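Local coordinates for protein BauA (Acinetobacter baumannii, PDB 6HCP) that imports iron across the outer membrane of Acinetobacter baumannii as a TonB-dependent receptor for the siderophore complex ferric preacinetobactin, at residues G359-Q364 against L429-D434; T375-G380 against P410-H415; Q493-A498 against P550-D555. All blocks are in the same frame, centred on the assembly; numbering follows the deposited sequence.

Contact 1. Residues G359-Q364 against L429-D434; sequences GSVKHQ and LSFAQD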
# COMPACT_ATOMS: atom_id res chain seq x y z
N GLY A 359 6.74 -22.48 -63.30
CA GLY A 359 6.89 -21.15 -63.89
C GLY A 359 7.37 -20.15 -62.85
O GLY A 359 8.32 -20.43 -62.13
N SER A 360 6.63 -19.06 -62.69
CA SER A 360 7.00 -17.99 -61.76
C SER A 360 6.40 -18.21 -60.35
O SER A 360 6.41 -17.28 -59.51
CB SER A 360 6.54 -16.67 -62.30
OG SER A 360 5.12 -16.59 -62.30
N VAL A 361 5.85 -19.41 -60.10
CA VAL A 361 5.20 -19.73 -58.80
C VAL A 361 6.09 -20.69 -58.02
O VAL A 361 6.48 -21.72 -58.53
CB VAL A 361 3.79 -20.32 -59.02
CG1 VAL A 361 3.13 -20.66 -57.69
CG2 VAL A 361 2.93 -19.39 -59.84
N LYS A 362 6.47 -20.29 -56.80
CA LYS A 362 7.29 -21.09 -55.94
C LYS A 362 6.39 -21.90 -54.99
O LYS A 362 5.42 -21.38 -54.45
CB LYS A 362 8.23 -20.20 -55.12
CG LYS A 362 9.30 -19.48 -55.94
CD LYS A 362 10.21 -18.63 -55.08
CE LYS A 362 11.21 -17.84 -55.90
NZ LYS A 362 11.54 -16.54 -55.27
N HIS A 363 6.77 -23.15 -54.76
CA HIS A 363 6.04 -24.09 -53.91
C HIS A 363 6.92 -24.51 -52.74
O HIS A 363 8.09 -24.90 -52.93
CB HIS A 363 5.58 -25.32 -54.72
CG HIS A 363 4.59 -25.02 -55.79
ND1 HIS A 363 3.29 -25.48 -55.72
CD2 HIS A 363 4.72 -24.41 -57.00
CE1 HIS A 363 2.64 -25.13 -56.83
NE2 HIS A 363 3.48 -24.39 -57.59
N GLN A 364 6.35 -24.44 -51.54
CA GLN A 364 6.96 -24.99 -50.34
C GLN A 364 5.92 -25.88 -49.66
O GLN A 364 4.83 -25.39 -49.35
CB GLN A 364 7.32 -23.87 -49.36
CG GLN A 364 8.71 -23.92 -48.77
CD GLN A 364 8.99 -22.58 -48.12
OE1 GLN A 364 9.53 -21.67 -48.76
NE2 GLN A 364 8.35 -22.35 -46.99
N LEU A 429 1.92 -21.79 -52.12
CA LEU A 429 2.23 -21.28 -53.43
C LEU A 429 2.51 -19.78 -53.29
O LEU A 429 1.61 -19.05 -52.88
CB LEU A 429 1.04 -21.52 -54.36
CG LEU A 429 0.70 -22.98 -54.67
CD1 LEU A 429 -0.06 -23.63 -53.52
CD2 LEU A 429 -0.15 -23.04 -55.92
N SER A 430 3.69 -19.34 -53.76
CA SER A 430 4.10 -17.91 -53.71
C SER A 430 4.20 -17.35 -55.13
O SER A 430 4.98 -17.88 -55.92
CB SER A 430 5.40 -17.73 -52.98
OG SER A 430 5.33 -18.27 -51.67
N PHE A 431 3.32 -16.38 -55.43
CA PHE A 431 3.18 -15.69 -56.71
C PHE A 431 3.81 -14.29 -56.60
O PHE A 431 3.86 -13.71 -55.50
CB PHE A 431 1.70 -15.47 -57.07
CG PHE A 431 0.83 -16.70 -57.08
CD1 PHE A 431 0.38 -17.27 -55.90
CD2 PHE A 431 0.39 -17.24 -58.29
CE1 PHE A 431 -0.54 -18.31 -55.92
CE2 PHE A 431 -0.47 -18.33 -58.31
CZ PHE A 431 -0.92 -18.88 -57.13
N ALA A 432 4.20 -13.74 -57.76
CA ALA A 432 4.49 -12.29 -57.92
C ALA A 432 5.63 -11.87 -57.00
O ALA A 432 5.46 -11.00 -56.13
CB ALA A 432 3.25 -11.49 -57.64
N GLN A 433 6.74 -12.61 -57.09
CA GLN A 433 7.93 -12.34 -56.29
C GLN A 433 7.58 -12.37 -54.80
O GLN A 433 8.01 -11.51 -54.03
CB GLN A 433 8.53 -10.99 -56.69
CG GLN A 433 9.12 -11.01 -58.09
CD GLN A 433 9.03 -9.66 -58.75
OE1 GLN A 433 7.98 -9.01 -58.74
NE2 GLN A 433 10.13 -9.23 -59.34
N ASP A 434 6.80 -13.39 -54.43
CA ASP A 434 6.55 -13.76 -53.04
C ASP A 434 5.61 -12.75 -52.36
O ASP A 434 5.37 -12.86 -51.16
CB ASP A 434 7.86 -13.94 -52.28
CG ASP A 434 8.66 -15.14 -52.76
OD1 ASP A 434 8.12 -15.92 -53.58
OD2 ASP A 434 9.83 -15.25 -52.37
O HOH W 1 3.63 -15.28 -60.13
O HOH W 2 7.21 -14.67 -59.20
O HOH W 3 6.02 -20.76 -51.16
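The carbonyl oxygen of Lys-362 is approached from several directions. Ser-430 N donates to Lys-362 O at 2.8 Å, nearly straight (166°) and in the carbonyl plane. Leu-429 CA adds a C-H contact to the same oxygen, and a water that also hydrogen-bonds to Ser-430 OG reaches it weakly. The return bond, Lys-362 N to Ser-430 O at 3.0 Å, makes these two residues an antiparallel hydrogen-bonded pair. His-363 and Leu-429 form the next, non-hydrogen-bonded pair.

On the face carrying His-363 and Leu-429, the isobutyl end of Leu-429 crosses the imidazole at a slant, with Leu-429 CD2 3.6 Å from His-363 CE1. Both nitrogens of that imidazole have partners nearby: ND1 bonds to Asp-427 and NE2 to Thr-358, which fixes the ring's rotation. Val-361 divides its two methyls. Val-361 CG1, anti to its own backbone N (chi1 180°), stands over the face of the Phe-431 ring and comes within 4.0 Å of Leu-429 CB; Val-361 CG2 meets Phe-431 CD2 at 3.7 Å.

On the face carrying Lys-362 and Ser-430, Lys-362 stretches out until chi4 bends its amine toward Asp-434. The two side chains cross at about a right angle, and Lys-362 NZ lies 3.6 Å from Asp-434 OD2, a long salt bridge. Two waters bridge the turns: one joins Ser-360 OG to Ala-432 N, the other Ser-360 O to Gln-433 N.

The chemistry implies that, probably at the periplasmic rim of the barrel, the strand ends are joined by backbone bonds and apolar packing, and the turns beyond them by water, with the long ion pair probably adding little.

Contact 2. Residues T375-G380 against P410-H415; sequences TQDDYG and PPFLFH. With EDO (1,2-ethanediol), chain L; EDO (1,2-ethanediol), chain F.
His-415 ND1 donates to Asp-377 OD1 at 2.7 Å, nearly straight. A chi1 of -174° places the imidazole there; OD1 sits in the ring plane, while the donor comes from above the carboxylate plane. Phe-412 leaves the same face of the strand pair. Its edge points at the face of the Tyr-379 ring in a T-shaped pair, centroids 5.7 Å apart and planes at 73°, and Phe-412 CB rests 3.7 Å from Tyr-379 CE2.

On the face carrying Asp-378 and Phe-414, Phe-414 takes chi1 60°, with CG wedged between its backbone N and carbonyl carbon. This lays the ring alongside Asp-378: Asp-378 CB is 4.0 Å from the Phe-414 ring centroid, over the face, and the carboxylate stacks nearly parallel to the ring. Gln-376 NE2 donates to Asp-378 OD1 at 2.8 Å, which steadies the carboxylate.

Leu-413 and Phe-414 both turn their N-H to Asp-378 O, Leu-413 N at 2.7 Å and Phe-414 N weakly at 3.4 Å. Two residues thus face one: a classic beta bulge, set near the probable extracellular end of neighbouring strands in a TonB-dependent receptor barrel.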
# COMPACT_ATOMS: atom_id res chain seq x y z
N THR A 375 -1.86 -44.04 -21.58
CA THR A 375 -2.55 -44.91 -20.67
C THR A 375 -2.60 -44.23 -19.31
O THR A 375 -1.66 -43.54 -18.94
CB THR A 375 -1.84 -46.27 -20.57
OG1 THR A 375 -0.54 -46.05 -20.02
CG2 THR A 375 -1.70 -46.95 -21.92
N GLN A 376 -3.73 -44.40 -18.62
CA GLN A 376 -4.01 -43.66 -17.40
C GLN A 376 -4.68 -44.59 -16.38
O GLN A 376 -5.48 -45.44 -16.73
CB GLN A 376 -4.89 -42.46 -17.73
CG GLN A 376 -5.21 -41.56 -16.55
CD GLN A 376 -5.75 -40.22 -17.00
OE1 GLN A 376 -5.28 -39.66 -17.98
NE2 GLN A 376 -6.80 -39.76 -16.33
N ASP A 377 -4.37 -44.36 -15.11
CA ASP A 377 -5.11 -44.90 -13.99
C ASP A 377 -5.66 -43.74 -13.14
O ASP A 377 -4.90 -42.84 -12.79
CB ASP A 377 -4.20 -45.77 -13.13
CG ASP A 377 -3.78 -47.06 -13.83
OD1 ASP A 377 -4.63 -47.67 -14.47
OD2 ASP A 377 -2.59 -47.40 -13.74
N ASP A 378 -6.94 -43.83 -12.79
CA ASP A 378 -7.60 -42.90 -11.92
C ASP A 378 -7.91 -43.57 -10.58
O ASP A 378 -8.36 -44.71 -10.54
CB ASP A 378 -8.92 -42.42 -12.53
CG ASP A 378 -8.75 -41.27 -13.51
OD1 ASP A 378 -8.09 -41.47 -14.54
OD2 ASP A 378 -9.36 -40.24 -13.27
N TYR A 379 -7.82 -42.77 -9.51
CA TYR A 379 -8.12 -43.13 -8.14
C TYR A 379 -8.95 -42.01 -7.54
O TYR A 379 -8.74 -40.84 -7.89
CB TYR A 379 -6.85 -43.26 -7.31
CG TYR A 379 -5.81 -44.19 -7.85
CD1 TYR A 379 -5.03 -43.85 -8.94
CD2 TYR A 379 -5.59 -45.44 -7.27
CE1 TYR A 379 -4.08 -44.71 -9.46
CE2 TYR A 379 -4.68 -46.33 -7.80
CZ TYR A 379 -3.91 -45.96 -8.89
OH TYR A 379 -2.96 -46.81 -9.38
N GLY A 380 -9.88 -42.33 -6.65
CA GLY A 380 -10.54 -41.25 -5.94
C GLY A 380 -11.60 -41.67 -4.96
O GLY A 380 -12.09 -42.79 -4.96
N PRO A 410 -6.93 -42.69 -1.77
CA PRO A 410 -8.03 -42.86 -2.72
C PRO A 410 -7.93 -44.23 -3.41
O PRO A 410 -6.84 -44.63 -3.80
CB PRO A 410 -7.82 -41.70 -3.70
CG PRO A 410 -6.32 -41.50 -3.66
CD PRO A 410 -5.95 -41.68 -2.20
N PRO A 411 -9.01 -45.03 -3.46
CA PRO A 411 -8.95 -46.33 -4.13
C PRO A 411 -8.95 -46.22 -5.66
O PRO A 411 -9.51 -45.27 -6.22
CB PRO A 411 -10.24 -47.02 -3.65
CG PRO A 411 -11.19 -45.87 -3.43
CD PRO A 411 -10.33 -44.76 -2.88
N PHE A 412 -8.41 -47.25 -6.33
CA PHE A 412 -8.39 -47.35 -7.78
C PHE A 412 -9.81 -47.35 -8.34
O PHE A 412 -10.72 -47.99 -7.79
CB PHE A 412 -7.60 -48.59 -8.20
CG PHE A 412 -7.71 -48.90 -9.67
CD1 PHE A 412 -7.03 -48.13 -10.61
CD2 PHE A 412 -8.59 -49.86 -10.13
CE1 PHE A 412 -7.13 -48.41 -11.97
CE2 PHE A 412 -8.70 -50.13 -11.49
CZ PHE A 412 -7.98 -49.40 -12.40
N LEU A 413 -10.04 -46.55 -9.39
CA LEU A 413 -11.35 -46.42 -9.99
C LEU A 413 -11.37 -47.12 -11.36
O LEU A 413 -12.23 -47.93 -11.62
CB LEU A 413 -11.74 -44.95 -10.12
CG LEU A 413 -11.94 -44.19 -8.81
CD1 LEU A 413 -12.28 -42.73 -9.07
CD2 LEU A 413 -13.02 -44.84 -7.96
N PHE A 414 -10.49 -46.71 -12.27
CA PHE A 414 -10.54 -47.26 -13.65
C PHE A 414 -9.25 -46.94 -14.40
O PHE A 414 -8.51 -46.01 -14.05
CB PHE A 414 -11.76 -46.74 -14.41
CG PHE A 414 -11.83 -45.25 -14.56
CD1 PHE A 414 -11.22 -44.62 -15.64
CD2 PHE A 414 -12.55 -44.47 -13.67
CE1 PHE A 414 -11.27 -43.24 -15.78
CE2 PHE A 414 -12.56 -43.09 -13.79
CZ PHE A 414 -11.92 -42.48 -14.84
N HIS A 415 -8.98 -47.78 -15.40
CA HIS A 415 -7.93 -47.62 -16.36
C HIS A 415 -8.55 -47.01 -17.63
O HIS A 415 -9.68 -47.31 -17.95
CB HIS A 415 -7.28 -48.98 -16.64
CG HIS A 415 -6.08 -48.90 -17.52
ND1 HIS A 415 -4.85 -48.46 -17.04
CD2 HIS A 415 -5.92 -49.14 -18.84
CE1 HIS A 415 -3.98 -48.46 -18.03
NE2 HIS A 415 -4.62 -48.83 -19.15
C1 EDO L . 0.03 -45.73 -14.91
O1 EDO L . 1.37 -45.62 -15.41
C2 EDO L . -0.90 -45.43 -16.07
O2 EDO L . -0.52 -46.17 -17.24
C1 EDO F . -7.35 -35.65 -16.82
O1 EDO F . -7.58 -36.96 -17.32
C2 EDO F . -8.39 -35.34 -15.76
O2 EDO F . -8.63 -36.55 -15.06
O HOH W 4 -7.99 -43.71 -15.98

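Contact 3. Residues Q493-A498 against P550-D555; sequences QAPATA and PTFVSD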
# COMPACT_ATOMS: atom_id res chain seq x y z
N GLN A 493 -20.04 -39.71 -26.69
CA GLN A 493 -20.77 -40.98 -26.85
C GLN A 493 -22.16 -40.86 -26.23
O GLN A 493 -22.32 -40.35 -25.13
CB GLN A 493 -20.01 -42.14 -26.22
CG GLN A 493 -20.73 -43.48 -26.34
CD GLN A 493 -19.83 -44.64 -26.03
OE1 GLN A 493 -19.05 -44.59 -25.08
NE2 GLN A 493 -19.88 -45.69 -26.84
N ALA A 494 -23.18 -41.25 -27.01
CA ALA A 494 -24.56 -41.21 -26.57
C ALA A 494 -24.74 -42.17 -25.40
O ALA A 494 -24.22 -43.29 -25.43
CB ALA A 494 -25.47 -41.53 -27.72
N PRO A 495 -25.42 -41.76 -24.32
CA PRO A 495 -25.67 -42.65 -23.18
C PRO A 495 -26.66 -43.79 -23.51
O PRO A 495 -27.39 -43.71 -24.50
CB PRO A 495 -26.22 -41.69 -22.12
CG PRO A 495 -26.93 -40.62 -22.92
CD PRO A 495 -26.09 -40.45 -24.17
N ALA A 496 -26.77 -44.76 -22.59
CA ALA A 496 -27.65 -45.94 -22.72
C ALA A 496 -29.13 -45.54 -22.75
O ALA A 496 -29.97 -46.32 -23.23
CB ALA A 496 -27.35 -46.92 -21.61
N THR A 497 -29.45 -44.31 -22.32
CA THR A 497 -30.82 -43.81 -22.23
C THR A 497 -31.31 -43.20 -23.55
O THR A 497 -32.49 -42.87 -23.69
CB THR A 497 -30.94 -42.75 -21.13
OG1 THR A 497 -29.94 -41.78 -21.41
CG2 THR A 497 -30.72 -43.32 -19.74
N ALA A 498 -30.41 -43.06 -24.54
CA ALA A 498 -30.75 -42.37 -25.80
C ALA A 498 -31.43 -43.33 -26.78
O ALA A 498 -31.34 -44.53 -26.62
CB ALA A 498 -29.49 -41.78 -26.39
N PRO A 550 -35.56 -39.93 -26.38
CA PRO A 550 -34.76 -38.75 -26.74
C PRO A 550 -33.51 -39.19 -27.53
O PRO A 550 -32.98 -40.26 -27.29
CB PRO A 550 -34.35 -38.18 -25.37
CG PRO A 550 -34.22 -39.43 -24.50
CD PRO A 550 -35.34 -40.33 -24.98
N THR A 551 -33.07 -38.34 -28.47
CA THR A 551 -31.95 -38.64 -29.34
C THR A 551 -30.76 -37.74 -28.99
O THR A 551 -30.91 -36.54 -28.81
CB THR A 551 -32.38 -38.46 -30.80
OG1 THR A 551 -33.57 -39.25 -31.00
CG2 THR A 551 -31.29 -38.86 -31.78
N PHE A 552 -29.58 -38.35 -28.88
CA PHE A 552 -28.31 -37.65 -28.66
C PHE A 552 -27.83 -37.03 -29.98
O PHE A 552 -27.73 -37.73 -31.01
CB PHE A 552 -27.29 -38.61 -28.07
CG PHE A 552 -26.06 -37.97 -27.47
CD1 PHE A 552 -26.15 -37.25 -26.29
CD2 PHE A 552 -24.82 -38.08 -28.09
CE1 PHE A 552 -25.03 -36.66 -25.73
CE2 PHE A 552 -23.69 -37.50 -27.52
CZ PHE A 552 -23.80 -36.79 -26.34
N VAL A 553 -27.65 -35.70 -29.98
CA VAL A 553 -27.39 -34.94 -31.20
C VAL A 553 -26.14 -34.07 -31.02
O VAL A 553 -25.76 -33.76 -29.90
CB VAL A 553 -28.60 -34.09 -31.62
CG1 VAL A 553 -29.77 -34.96 -32.03
CG2 VAL A 553 -29.01 -33.09 -30.55
N SER A 554 -25.53 -33.68 -32.15
CA SER A 554 -24.32 -32.85 -32.19
C SER A 554 -24.69 -31.47 -32.75
O SER A 554 -23.86 -30.82 -33.34
CB SER A 554 -23.24 -33.52 -33.00
OG SER A 554 -23.72 -33.76 -34.32
N ASP A 555 -25.89 -31.00 -32.37
CA ASP A 555 -26.59 -29.83 -32.89
C ASP A 555 -26.23 -28.55 -32.12
O ASP A 555 -26.69 -27.48 -32.50
CB ASP A 555 -28.11 -29.99 -32.73
CG ASP A 555 -28.75 -30.97 -33.68
OD1 ASP A 555 -28.03 -31.42 -34.59
OD2 ASP A 555 -29.91 -31.36 -33.44
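A type I turn from Pro-495 to Ala-498, closed by Ala-498 N to Pro-495 O at 3.1 Å, carries the loop past Pro-550 and Phe-552 without a hydrogen bond between the two segments; the nearest backbone approach is a C-H contact from Ala-498 CA to Pro-550 O, 3.4 Å.

Phe-552 does most of the touching. A chi1 of -165° carries its ring to the loop, which it meets broadside. Ala-494 CA lies over the face, 3.9 Å from the Phe-552 ring centroid and offset toward the rim, while Ala-494 CB packs against Phe-552 CB at 3.5 Å. The Pro-495 and Phe-552 side chains cross at about a right angle, and Pro-495 CD makes a second CH-pi contact, 4.3 Å from the Phe-552 centroid. The Gln-493 backbone continues over the ring, with Gln-493 O 4.0 Å from Phe-552 CZ. Ala-498 CB fills in beside Phe-552 CB at 4.2 Å, and the Pro-550 ring touches Thr-497 O.

No helix takes part. The loop, between strands 478-489 and 508-520, binds strand 549-569 again further on, where Asn-500 accepts from Phe-552 N and the Phe-505 ring meets Phe-552; strand 524-541 adds Leu-540 against Ala-498 and Ser-538 against Phe-552.

Overall arrangement
Contacts 1 and 2 join the same two strands, 361-381 and 412-431, near their two ends, with centres about 54 Å apart; both are surface contacts. Contact 3 is partly buried and brings a loop onto strand 549-569, its centre about 26 Å from that of contact 2. Short turns beside contact 1 and long loops beside the others are consistent with a periplasmic end for contact 1 and an extracellular end for the other two, as in related barrels. Regular antiparallel bonding, bridging waters and a long ion pair mark contact 1. Contact 2 keeps its backbone bonds but shifts register at a bulge, and adds an aromatic pair and a histidine-carboxylate bond, whereas contact 3 has no hydrogen bond between its segments and rests on apolar and CH-pi packing.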